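Local coordinates for protein 6-phosphogluconate dehydrogenase, NAD-binding (Mycolicibacterium smegmatis MC2 155, PDB 6SMT) that acts as an S-enantioselective imine reductase and binds NADPH as its nicotinamide cofactor, at residues B[10-15]-B[65-70]; B[106-111]-B[166-171]; B[194-199]-B[256-261]; B[230-235]-B[285-290]. All blocks are in the same frame, centred on the assembly; numbering follows the deposited sequence.

Contact 1 (B[10-15]-B[65-70]); sequences TPTVTV and AASDLA
Thr14 and Leu69 couple two adjacent parallel strands, 12-16 and 69-72, in the Rossmann-type fold of the NADPH-binding domain. Thr14 N donates to Leu69 O at 2.9 Å, the ladder bond of the parallel pair. Val13 CA adds a CA-H...O contact to the same oxygen, and Ala70 CA makes one to Thr14 O. Just before strand 69-72 begins, side chains take over the pairing. Thr12 OG1 accepts the amide hydrogen of Asp68 (OG1 to N 2.9 Å), reaching it because chi1 of 52° sets the hydroxyl between the backbone N and the carbonyl carbon. Threonine suits this place, its beta-branched shape fitting a strand while its hydroxyl serves the loop. Ser67, small enough for CB to press against the Thr12 backbone, brings OG within 2.7 Å of Thr14 OG1. Thr14 OG1 in turn is hydrogen-bonded to Ala63 O in helix 60-65. Farther out, the hydrophobic Val13 and Leu69 share one sheet face, where Val155 of helix 146-156 packs on both; Thr14 and Ala70 occupy the other. Strand 35-39 pairs with the far edge of strand 12-16. At the solvent-accessible end, a water accepts from Thr12 N at 3.0 Å and donates to Asp68 OD2 at 2.7 Å.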
loop_
_atom_site.group_PDB
_atom_site.type_symbol
_atom_site.label_atom_id
_atom_site.label_comp_id
_atom_site.label_asym_id
_atom_site.label_seq_id
_atom_site.Cartn_x
_atom_site.Cartn_y
_atom_site.Cartn_z
ATOM N N THR B 10 -5.956 -19.038 -38.175
ATOM C CA THR B 10 -5.097 -19.049 -36.952
ATOM C C THR B 10 -4.639 -17.618 -36.736
ATOM O O THR B 10 -3.998 -17.031 -37.613
ATOM C CB THR B 10 -3.804 -19.856 -37.044
ATOM O OG1 THR B 10 -4.236 -21.152 -37.435
ATOM C CG2 THR B 10 -3.062 -19.944 -35.732
ATOM N N PRO B 11 -4.923 -17.058 -35.569
ATOM C CA PRO B 11 -4.536 -15.660 -35.375
ATOM C C PRO B 11 -3.040 -15.393 -35.491
ATOM O O PRO B 11 -2.214 -16.151 -34.989
ATOM C CB PRO B 11 -4.952 -15.382 -33.937
ATOM C CG PRO B 11 -6.061 -16.384 -33.621
ATOM C CD PRO B 11 -5.683 -17.594 -34.425
ATOM N N THR B 12 -2.727 -14.210 -36.022
ATOM C CA THR B 12 -1.341 -13.743 -36.147
ATOM C C THR B 12 -1.178 -12.556 -35.236
ATOM O O THR B 12 -2.033 -11.653 -35.249
ATOM C CB THR B 12 -0.958 -13.392 -37.563
ATOM O OG1 THR B 12 -1.886 -12.473 -38.162
ATOM C CG2 THR B 12 -0.905 -14.678 -38.362
ATOM N N VAL B 13 -0.156 -12.636 -34.382
ATOM C CA VAL B 13 0.207 -11.557 -33.420
ATOM C C VAL B 13 1.693 -11.280 -33.516
ATOM O O VAL B 13 2.509 -12.191 -33.562
ATOM C CB VAL B 13 -0.217 -11.900 -31.989
ATOM C CG1 VAL B 13 -0.069 -10.665 -31.116
ATOM C CG2 VAL B 13 -1.645 -12.452 -31.932
ATOM N N THR B 14 2.050 -10.013 -33.495
ATOM C CA THR B 14 3.433 -9.573 -33.375
ATOM C C THR B 14 3.628 -8.929 -32.007
ATOM O O THR B 14 2.753 -8.169 -31.561
ATOM C CB THR B 14 3.849 -8.574 -34.437
ATOM O OG1 THR B 14 3.859 -9.316 -35.670
ATOM C CG2 THR B 14 5.217 -7.983 -34.235
ATOM N N VAL B 15 4.699 -9.266 -31.316
ATOM C CA VAL B 15 5.132 -8.548 -30.093
ATOM C C VAL B 15 6.401 -7.806 -30.423
ATOM O O VAL B 15 7.382 -8.401 -30.817
ATOM C CB VAL B 15 5.309 -9.481 -28.895
ATOM C CG1 VAL B 15 5.669 -8.675 -27.673
ATOM C CG2 VAL B 15 4.055 -10.284 -28.625
ATOM N N ALA B 65 4.265 -6.094 -40.406
ATOM C CA ALA B 65 3.633 -6.623 -41.636
ATOM C C ALA B 65 3.329 -8.095 -41.565
ATOM O O ALA B 65 2.488 -8.568 -42.374
ATOM C CB ALA B 65 4.557 -6.335 -42.819
ATOM N N ALA B 66 3.910 -8.853 -40.629
ATOM C CA ALA B 66 3.704 -10.298 -40.506
ATOM C C ALA B 66 2.332 -10.651 -39.936
ATOM O O ALA B 66 1.894 -11.803 -40.065
ATOM C CB ALA B 66 4.780 -10.883 -39.694
ATOM N N SER B 67 1.661 -9.721 -39.238
ATOM C CA SER B 67 0.499 -10.043 -38.423
ATOM C C SER B 67 -0.677 -9.074 -38.547
ATOM O O SER B 67 -0.495 -7.914 -38.877
ATOM C CB SER B 67 0.906 -10.122 -36.943
ATOM O OG SER B 67 2.046 -10.968 -36.724
ATOM N N ASP B 68 -1.822 -9.529 -38.139
ATOM C CA ASP B 68 -3.028 -8.666 -38.123
ATOM C C ASP B 68 -3.011 -7.737 -36.910
ATOM O O ASP B 68 -3.587 -6.647 -37.011
ATOM C CB ASP B 68 -4.285 -9.506 -38.084
ATOM C CG ASP B 68 -4.494 -10.336 -39.348
ATOM O OD1 ASP B 68 -3.996 -9.911 -40.390
ATOM O OD2 ASP B 68 -5.204 -11.311 -39.232
ATOM N N LEU B 69 -2.262 -8.076 -35.875
ATOM C CA LEU B 69 -2.280 -7.396 -34.552
ATOM C C LEU B 69 -0.878 -7.277 -34.073
ATOM O O LEU B 69 -0.182 -8.297 -34.041
ATOM C CB LEU B 69 -3.121 -8.233 -33.593
ATOM C CG LEU B 69 -3.225 -7.727 -32.171
ATOM C CD1 LEU B 69 -3.967 -6.397 -32.141
ATOM C CD2 LEU B 69 -3.962 -8.704 -31.281
ATOM N N ALA B 70 -0.454 -6.094 -33.668
ATOM C CA ALA B 70 0.875 -5.809 -33.151
ATOM C C ALA B 70 0.774 -5.225 -31.724
ATOM O O ALA B 70 0.004 -4.284 -31.561
ATOM C CB ALA B 70 1.681 -4.879 -33.991
HETATM O O HOH W 1 -5.217 -12.888 -37.024
HETATM O O HOH W 2 2.771 -13.569 -36.719
#

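Contact 2 (B[106-111]-B[166-171]); sequences RARRTA and GEDHGR
Arg108 grips Asp168 in a type I turn, tying helix 104-116 of the NADPH-binding domain to the entry of helix 171-199, the first helix of the C-terminal domain. From CB the chain runs extended: CG passes 3.8 Å from Gly170 N, and CD skirts Asp168 OD1. NE then donates to Asp168 OD1 at 2.9 Å, and NH2 to Asp168 OD2 at 2.8 Å, a side-on bidentate salt bridge using the syn lone pair of each oxygen. The flat groups are nearly coplanar (17°), which lets both N-H bonds, lying in the guanidinium plane, meet one oxygen each. NH1 turns back to Asp105 on its own helix, so a second carboxylate helps fix the guanidinium's rotation. Gly170 CA lies over one guanidinium face, with no side chain to stand in the way, which is why glycine fits. Asp168 OD1 also takes the capping bond from Gly170 N, which arrives 64° out of the carboxylate plane; the carboxylate thus holds both turn and arginine. Beside this polar grip, two alanines let the helix approach closely: Ala107 CB rests 3.6 Å from His169 O. The imidazole is held by NE2 bonding to Tyr121 O, and Ala111 CB makes a CH-pi contact over its face, 3.7 Å from the ring centroid and 13° off the normal.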
loop_
_atom_site.group_PDB
_atom_site.type_symbol
_atom_site.label_atom_id
_atom_site.label_comp_id
_atom_site.label_asym_id
_atom_site.label_seq_id
_atom_site.Cartn_x
_atom_site.Cartn_y
_atom_site.Cartn_z
ATOM N N ARG B 106 0.218 10.950 -24.181
ATOM C CA ARG B 106 1.103 10.152 -25.034
ATOM C C ARG B 106 0.286 9.037 -25.708
ATOM O O ARG B 106 0.575 8.674 -26.825
ATOM C CB ARG B 106 2.309 9.632 -24.290
ATOM C CG ARG B 106 3.251 10.760 -23.881
ATOM C CD ARG B 106 3.714 11.701 -24.977
ATOM N NE ARG B 106 4.469 10.961 -25.945
ATOM C CZ ARG B 106 5.789 10.849 -26.008
ATOM N NH1 ARG B 106 6.499 11.495 -25.122
ATOM N NH2 ARG B 106 6.389 10.032 -26.866
ATOM N N ALA B 107 -0.674 8.442 -25.044
ATOM C CA ALA B 107 -1.503 7.409 -25.681
ATOM C C ALA B 107 -2.292 8.009 -26.846
ATOM O O ALA B 107 -2.373 7.396 -27.904
ATOM C CB ALA B 107 -2.396 6.834 -24.655
ATOM N N ARG B 108 -2.836 9.205 -26.657
ATOM C CA ARG B 108 -3.598 9.897 -27.747
ATOM C C ARG B 108 -2.661 10.270 -28.888
ATOM O O ARG B 108 -3.045 10.139 -30.036
ATOM C CB ARG B 108 -4.284 11.122 -27.147
ATOM C CG ARG B 108 -5.376 10.854 -26.117
ATOM C CD ARG B 108 -5.897 12.147 -25.422
ATOM N NE ARG B 108 -6.766 11.823 -24.320
ATOM C CZ ARG B 108 -6.555 12.088 -23.106
ATOM N NH1 ARG B 108 -5.584 12.945 -22.737
ATOM N NH2 ARG B 108 -7.437 11.638 -22.236
ATOM N N ARG B 109 -1.451 10.670 -28.597
ATOM C CA ARG B 109 -0.480 11.023 -29.642
ATOM C C ARG B 109 -0.170 9.802 -30.452
ATOM O O ARG B 109 -0.114 9.864 -31.704
ATOM C CB ARG B 109 0.783 11.580 -29.002
ATOM C CG ARG B 109 1.769 12.152 -30.015
ATOM C CD ARG B 109 3.145 12.389 -29.474
ATOM N NE ARG B 109 3.193 13.338 -28.410
ATOM C CZ ARG B 109 4.338 13.766 -27.904
ATOM N NH1 ARG B 109 5.497 13.326 -28.382
ATOM N NH2 ARG B 109 4.338 14.627 -26.906
ATOM N N THR B 110 0.120 8.697 -29.789
ATOM C CA THR B 110 0.441 7.466 -30.514
ATOM C C THR B 110 -0.772 7.001 -31.349
ATOM O O THR B 110 -0.586 6.531 -32.473
ATOM C CB THR B 110 0.907 6.378 -29.503
ATOM O OG1 THR B 110 2.104 6.846 -28.856
ATOM C CG2 THR B 110 1.177 5.074 -30.194
ATOM N N ALA B 111 -2.000 7.131 -30.852
ATOM C CA ALA B 111 -3.198 6.782 -31.618
ATOM C C ALA B 111 -3.215 7.539 -32.946
ATOM O O ALA B 111 -3.463 6.939 -33.976
ATOM C CB ALA B 111 -4.411 7.081 -30.799
ATOM N N GLY B 166 -13.299 2.679 -22.183
ATOM C CA GLY B 166 -13.932 3.755 -22.928
ATOM C C GLY B 166 -13.277 4.100 -24.235
ATOM O O GLY B 166 -12.224 3.553 -24.611
ATOM N N GLU B 167 -13.925 4.989 -24.974
ATOM C CA GLU B 167 -13.560 5.282 -26.324
ATOM C C GLU B 167 -12.361 6.234 -26.383
ATOM O O GLU B 167 -11.600 6.195 -27.380
ATOM C CB GLU B 167 -14.729 5.993 -27.053
ATOM C CG GLU B 167 -15.913 5.077 -27.345
ATOM C CD GLU B 167 -15.674 4.243 -28.595
ATOM O OE1 GLU B 167 -15.039 4.779 -29.532
ATOM O OE2 GLU B 167 -16.179 3.111 -28.671
ATOM N N ASP B 168 -12.180 7.063 -25.375
ATOM C CA ASP B 168 -11.032 7.996 -25.421
ATOM C C ASP B 168 -9.723 7.213 -25.323
ATOM O O ASP B 168 -9.519 6.516 -24.313
ATOM C CB ASP B 168 -11.144 8.990 -24.275
ATOM C CG ASP B 168 -9.916 9.797 -23.891
ATOM O OD1 ASP B 168 -8.971 9.912 -24.635
ATOM O OD2 ASP B 168 -9.855 10.279 -22.682
ATOM N N HIS B 169 -8.841 7.338 -26.299
ATOM C CA HIS B 169 -7.624 6.537 -26.372
ATOM C C HIS B 169 -6.725 6.800 -25.159
ATOM O O HIS B 169 -5.868 5.959 -24.955
ATOM C CB HIS B 169 -6.839 6.818 -27.633
ATOM C CG HIS B 169 -7.337 6.140 -28.863
ATOM N ND1 HIS B 169 -7.947 6.821 -29.896
ATOM C CD2 HIS B 169 -7.186 4.854 -29.242
ATOM C CE1 HIS B 169 -8.170 5.901 -30.858
ATOM N NE2 HIS B 169 -7.739 4.718 -30.470
ATOM N N GLY B 170 -6.917 7.888 -24.401
ATOM C CA GLY B 170 -6.134 8.153 -23.216
ATOM C C GLY B 170 -6.650 7.514 -21.965
ATOM O O GLY B 170 -6.026 7.712 -20.934
ATOM N N ARG B 171 -7.816 6.893 -21.985
ATOM C CA ARG B 171 -8.465 6.593 -20.691
ATOM C C ARG B 171 -7.820 5.408 -19.988
ATOM O O ARG B 171 -7.846 5.433 -18.735
ATOM C CB ARG B 171 -9.963 6.455 -20.889
ATOM C CG ARG B 171 -10.774 6.585 -19.602
ATOM C CD ARG B 171 -12.280 6.741 -19.826
ATOM N NE ARG B 171 -12.860 7.283 -18.633
ATOM C CZ ARG B 171 -13.550 6.595 -17.744
ATOM N NH1 ARG B 171 -13.819 5.314 -17.898
ATOM N NH2 ARG B 171 -13.962 7.218 -16.645
#

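Contact 3 (B[194-199]-B[256-261]); sequences LMVARA and REAGVD
Ala199 and Ala258 meet methyl to methyl, each pointing its CB at the other segment, and the CB atoms are only 3.5 Å apart, tighter than usual for two carbons. Alanine suits so close an approach, its small side chain letting the last turn of helix 171-199 come up to the chain leaving helix 241-257. One turn earlier Val196 stands beside this pair with both branches engaged. CG1, anti to its backbone N (chi1 175°), lies 4.3 Å from Ala258 CB, while CG2 faces Val260 CG2 at 4.2 Å. The two valine side chains meet at a slant, and the same Val260 methyl also touches Met195 CB at 4.1 Å. A single branch of Val260 therefore sits against two residues of the helix. The Schellman motif at Gly259 turns the chain between Ala258 and Val260, and both side chains point at the helix; Gly259 takes a positive phi of 77°, natural for glycine, and its N bonds back to Arg256 O. The contact is wholly apolar and lies in the all-helical C-terminal domain, away from the cofactor. Leu194 packs on helix 204-231 of the same chain, whereas the second subunit covers much of the rest, its Thr293 on Met195, its Met292 on Val260 and its Ala178 on Ala197 of helix 171-199.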
loop_
_atom_site.group_PDB
_atom_site.type_symbol
_atom_site.label_atom_id
_atom_site.label_comp_id
_atom_site.label_asym_id
_atom_site.label_seq_id
_atom_site.Cartn_x
_atom_site.Cartn_y
_atom_site.Cartn_z
ATOM N N LEU B 194 10.828 -2.334 5.610
ATOM C CA LEU B 194 11.843 -3.385 5.795
ATOM C C LEU B 194 13.119 -2.777 6.369
ATOM O O LEU B 194 13.741 -3.438 7.222
ATOM C CB LEU B 194 12.161 -4.102 4.485
ATOM C CG LEU B 194 11.100 -4.988 3.902
ATOM C CD1 LEU B 194 11.643 -5.751 2.717
ATOM C CD2 LEU B 194 10.500 -5.943 4.917
ATOM N N MET B 195 13.551 -1.601 5.894
ATOM C CA MET B 195 14.840 -1.046 6.350
ATOM C C MET B 195 14.705 -0.646 7.813
ATOM O O MET B 195 15.676 -0.846 8.611
ATOM C CB MET B 195 15.215 0.160 5.492
ATOM C CG MET B 195 15.479 -0.186 4.126
ATOM S SD MET B 195 17.003 -1.082 3.931
ATOM C CE MET B 195 17.998 0.418 3.961
ATOM N N VAL B 196 13.595 -0.055 8.231
ATOM C CA VAL B 196 13.436 0.393 9.637
ATOM C C VAL B 196 13.293 -0.857 10.501
ATOM O O VAL B 196 13.909 -0.899 11.598
ATOM C CB VAL B 196 12.253 1.320 9.802
ATOM C CG1 VAL B 196 12.063 1.641 11.280
ATOM C CG2 VAL B 196 12.475 2.591 8.999
ATOM N N ALA B 197 12.598 -1.877 10.084
ATOM C CA ALA B 197 12.457 -3.144 10.842
ATOM C C ALA B 197 13.857 -3.740 10.998
ATOM O O ALA B 197 14.171 -4.196 12.169
ATOM C CB ALA B 197 11.495 -4.055 10.139
ATOM N N ARG B 198 14.666 -3.774 9.959
ATOM C CA ARG B 198 15.987 -4.446 10.049
ATOM C C ARG B 198 16.850 -3.730 11.065
ATOM O O ARG B 198 17.558 -4.434 11.881
ATOM C CB ARG B 198 16.666 -4.522 8.685
ATOM C CG ARG B 198 18.054 -5.098 8.711
ATOM C CD ARG B 198 18.404 -5.403 7.266
ATOM N NE ARG B 198 18.259 -6.800 6.972
ATOM C CZ ARG B 198 18.654 -7.342 5.818
ATOM N NH1 ARG B 198 19.099 -6.564 4.852
ATOM N NH2 ARG B 198 18.719 -8.635 5.722
ATOM N N ALA B 199 16.777 -2.416 11.080
ATOM C CA ALA B 199 17.568 -1.639 12.034
ATOM C C ALA B 199 17.129 -1.966 13.462
ATOM O O ALA B 199 17.939 -1.751 14.430
ATOM C CB ALA B 199 17.466 -0.173 11.755
ATOM N N ARG B 256 14.341 8.085 11.426
ATOM C CA ARG B 256 15.556 8.937 11.715
ATOM C C ARG B 256 16.528 8.090 12.520
ATOM O O ARG B 256 17.721 7.939 12.097
ATOM C CB ARG B 256 15.197 10.206 12.505
ATOM C CG ARG B 256 14.597 11.309 11.624
ATOM C CD ARG B 256 14.775 12.812 11.949
ATOM N NE ARG B 256 13.496 13.551 11.914
ATOM C CZ ARG B 256 13.326 14.825 12.328
ATOM N NH1 ARG B 256 14.362 15.552 12.762
ATOM N NH2 ARG B 256 12.122 15.374 12.298
ATOM N N GLU B 257 16.009 7.501 13.571
ATOM C CA GLU B 257 16.818 6.741 14.537
ATOM C C GLU B 257 17.456 5.544 13.850
ATOM O O GLU B 257 18.605 5.184 14.216
ATOM C CB GLU B 257 15.991 6.354 15.730
ATOM C CG GLU B 257 16.752 5.367 16.579
ATOM C CD GLU B 257 16.266 5.272 18.000
ATOM O OE1 GLU B 257 15.630 6.275 18.461
ATOM O OE2 GLU B 257 16.621 4.254 18.667
ATOM N N ALA B 258 16.789 4.944 12.866
ATOM C CA ALA B 258 17.297 3.795 12.105
ATOM C C ALA B 258 18.274 4.192 10.993
ATOM O O ALA B 258 18.813 3.336 10.301
ATOM C CB ALA B 258 16.118 3.004 11.547
ATOM N N GLY B 259 18.499 5.470 10.755
ATOM C CA GLY B 259 19.395 5.938 9.705
ATOM C C GLY B 259 18.713 5.831 8.344
ATOM O O GLY B 259 19.418 5.697 7.319
ATOM N N VAL B 260 17.384 5.999 8.322
ATOM C CA VAL B 260 16.645 5.889 7.041
ATOM C C VAL B 260 15.890 7.195 6.735
ATOM O O VAL B 260 15.270 7.763 7.654
ATOM C CB VAL B 260 15.640 4.727 7.135
ATOM C CG1 VAL B 260 14.965 4.470 5.829
ATOM C CG2 VAL B 260 16.309 3.432 7.636
ATOM N N ASP B 261 16.018 7.667 5.514
ATOM C CA ASP B 261 15.308 8.867 5.073
ATOM C C ASP B 261 13.785 8.665 5.246
ATOM O O ASP B 261 13.335 7.555 4.986
ATOM C CB ASP B 261 15.624 9.146 3.625
ATOM C CG ASP B 261 15.011 10.419 3.110
ATOM O OD1 ASP B 261 15.524 11.495 3.529
ATOM O OD2 ASP B 261 14.003 10.383 2.426
#

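Contact 4 (B[230-235]-B[285-290]); sequences EDDRHS and ISRIAS
His234 is the centre of this contact, its imidazole meeting Ser286 at an edge and Arg287 across a face, both from a 3-10 turn in the C-terminal domain. ND1 and Ser286 OG share a hydrogen bond of 2.8 Å, straight at 164°, in which either atom could be the donor. Ser286 reaches it by placing OG between its backbone N and carbonyl carbon (chi1 54°); serine suits the place, a small side chain whose hydroxyl reaches the ring nitrogen and is satisfied there while buried. Over the ring lies Arg287. Its chain bends at chi2 and chi3, folding the guanidinium back until His234 CD2 stands 3.7 Å from Arg287 CZ, over the centre of one guanidinium face. The two planes are tilted by 33°. Arginine supplies both this flat surface and charge: NE forms a salt bridge with Asp283, which helps set its rotation, and NH1 donates to a water at 2.9 Å. Asp232 OD1 is 4.2 Å from Arg287 NH1, and no N-H points at it, making the direct link probably charge attraction alone; the water on NH1 also lies near Asp232 OD1. Asp232 itself, with positive phi, closes helix 204-231 in a Schellman motif. Beyond the pair, Ser286 packs on Val225 of helix 204-231 and Arg287 on Thr275 of helix 263-280, while Ile285 touches Val244 of helix 241-257, the bound 2-ethylhexanol and Trp184 of the second subunit.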
loop_
_atom_site.group_PDB
_atom_site.type_symbol
_atom_site.label_atom_id
_atom_site.label_comp_id
_atom_site.label_asym_id
_atom_site.label_seq_id
_atom_site.Cartn_x
_atom_site.Cartn_y
_atom_site.Cartn_z
ATOM N N GLU B 230 -16.614 10.153 -1.920
ATOM C CA GLU B 230 -17.760 10.402 -2.833
ATOM C C GLU B 230 -18.924 11.089 -2.167
ATOM O O GLU B 230 -19.538 11.939 -2.819
ATOM C CB GLU B 230 -18.276 9.078 -3.351
ATOM C CG GLU B 230 -17.594 8.816 -4.636
ATOM C CD GLU B 230 -18.051 7.605 -5.450
ATOM O OE1 GLU B 230 -18.902 6.785 -4.948
ATOM O OE2 GLU B 230 -17.590 7.510 -6.559
ATOM N N ASP B 231 -19.207 10.754 -0.918
ATOM C CA ASP B 231 -20.326 11.242 -0.098
ATOM C C ASP B 231 -19.942 12.590 0.509
ATOM O O ASP B 231 -20.835 13.260 1.027
ATOM C CB ASP B 231 -20.732 10.243 0.999
ATOM C CG ASP B 231 -21.346 8.946 0.510
ATOM O OD1 ASP B 231 -21.800 8.981 -0.620
ATOM O OD2 ASP B 231 -21.441 7.969 1.302
ATOM N N ASP B 232 -18.674 12.982 0.478
ATOM C CA ASP B 232 -18.193 14.134 1.254
ATOM C C ASP B 232 -18.592 13.946 2.708
ATOM O O ASP B 232 -19.171 14.847 3.295
ATOM C CB ASP B 232 -18.767 15.471 0.749
ATOM C CG ASP B 232 -18.007 16.699 1.247
ATOM O OD1 ASP B 232 -16.850 16.547 1.679
ATOM O OD2 ASP B 232 -18.605 17.815 1.233
ATOM N N ARG B 233 -18.308 12.779 3.293
ATOM C CA ARG B 233 -18.789 12.388 4.620
ATOM C C ARG B 233 -17.538 11.979 5.420
ATOM O O ARG B 233 -17.104 10.834 5.251
ATOM C CB ARG B 233 -19.798 11.237 4.570
ATOM C CG ARG B 233 -20.339 10.914 5.942
ATOM C CD ARG B 233 -21.176 9.683 5.953
ATOM N NE ARG B 233 -20.409 8.463 5.859
ATOM C CZ ARG B 233 -19.886 7.818 6.886
ATOM N NH1 ARG B 233 -20.052 8.216 8.173
ATOM N NH2 ARG B 233 -19.292 6.688 6.606
ATOM N N HIS B 234 -17.011 12.885 6.236
ATOM C CA HIS B 234 -15.759 12.666 6.991
ATOM C C HIS B 234 -16.017 12.625 8.488
ATOM O O HIS B 234 -15.047 12.588 9.238
ATOM C CB HIS B 234 -14.738 13.700 6.559
ATOM C CG HIS B 234 -14.527 13.695 5.075
ATOM N ND1 HIS B 234 -13.838 12.730 4.449
ATOM C CD2 HIS B 234 -15.017 14.511 4.118
ATOM C CE1 HIS B 234 -13.802 12.977 3.154
ATOM N NE2 HIS B 234 -14.530 14.059 2.905
ATOM N N SER B 235 -17.262 12.636 8.920
ATOM C CA SER B 235 -17.612 12.612 10.343
ATOM C C SER B 235 -17.785 11.198 10.905
ATOM O O SER B 235 -17.602 10.216 10.191
ATOM C CB SER B 235 -18.924 13.415 10.500
ATOM O OG SER B 235 -19.851 12.966 9.508
ATOM N N ILE B 285 -9.766 9.812 8.478
ATOM C CA ILE B 285 -8.573 9.978 7.651
ATOM C C ILE B 285 -8.902 10.125 6.186
ATOM O O ILE B 285 -8.042 10.588 5.414
ATOM C CB ILE B 285 -7.543 8.850 8.057
ATOM C CG1 ILE B 285 -8.142 7.474 8.028
ATOM C CG2 ILE B 285 -6.943 9.090 9.464
ATOM C CD1 ILE B 285 -8.372 7.017 6.647
ATOM N N SER B 286 -10.130 9.886 5.716
ATOM C CA SER B 286 -10.633 10.200 4.375
ATOM C C SER B 286 -10.515 11.683 4.017
ATOM O O SER B 286 -10.398 12.058 2.880
ATOM C CB SER B 286 -12.060 9.731 4.253
ATOM O OG SER B 286 -12.842 10.294 5.313
ATOM N N ARG B 287 -10.454 12.569 4.989
ATOM C CA ARG B 287 -10.341 14.009 4.734
ATOM C C ARG B 287 -8.941 14.387 4.312
ATOM O O ARG B 287 -8.773 15.450 3.721
ATOM C CB ARG B 287 -10.643 14.721 6.050
ATOM C CG ARG B 287 -10.585 16.229 6.020
ATOM C CD ARG B 287 -11.669 16.856 5.256
ATOM N NE ARG B 287 -12.871 16.975 6.035
ATOM C CZ ARG B 287 -13.978 17.653 5.679
ATOM N NH1 ARG B 287 -14.087 18.169 4.456
ATOM N NH2 ARG B 287 -14.981 17.717 6.547
ATOM N N ILE B 288 -7.905 13.628 4.651
ATOM C CA ILE B 288 -6.485 14.104 4.539
ATOM C C ILE B 288 -6.183 14.509 3.101
ATOM O O ILE B 288 -5.454 15.512 2.876
ATOM C CB ILE B 288 -5.518 13.052 5.091
ATOM C CG1 ILE B 288 -5.660 12.905 6.613
ATOM C CG2 ILE B 288 -4.048 13.403 4.742
ATOM C CD1 ILE B 288 -5.046 11.587 7.138
ATOM N N ALA B 289 -6.535 13.677 2.141
ATOM C CA ALA B 289 -6.096 13.870 0.755
ATOM C C ALA B 289 -6.606 15.209 0.205
ATOM O O ALA B 289 -5.958 15.738 -0.742
ATOM C CB ALA B 289 -6.557 12.712 -0.065
ATOM N N SER B 290 -7.689 15.781 0.727
ATOM C CA SER B 290 -8.075 17.125 0.257
ATOM C C SER B 290 -6.882 18.077 0.292
ATOM O O SER B 290 -6.787 18.915 -0.641
ATOM C CB SER B 290 -9.184 17.671 1.098
ATOM O OG SER B 290 -10.321 16.830 0.923
HETATM O O HOH W 3 -17.735 17.329 4.736
HETATM O O HOH W 4 -16.555 19.257 3.461
#

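Contact 1 is the most buried of the four and the one built on strand pairing, at the start of two parallel strands of the Rossmann-type sheet; the other three are partly buried. Contact 2, its centre about 21 Å from that of contact 1, joins the NADPH-binding domain to the start of helix 171-199 through a salt bridge. That same helix ends at contact 3, about 42 Å away between centres, where the chemistry is purely apolar. Contacts 3 and 4 alternate along the chain within the helical domain, and both touch the second subunit, as does Arg171 of contact 2. Both use a Schellman turn at a helix end, yet contact 4 is polar, a histidine-serine hydrogen bond beside an arginine laid against the ring.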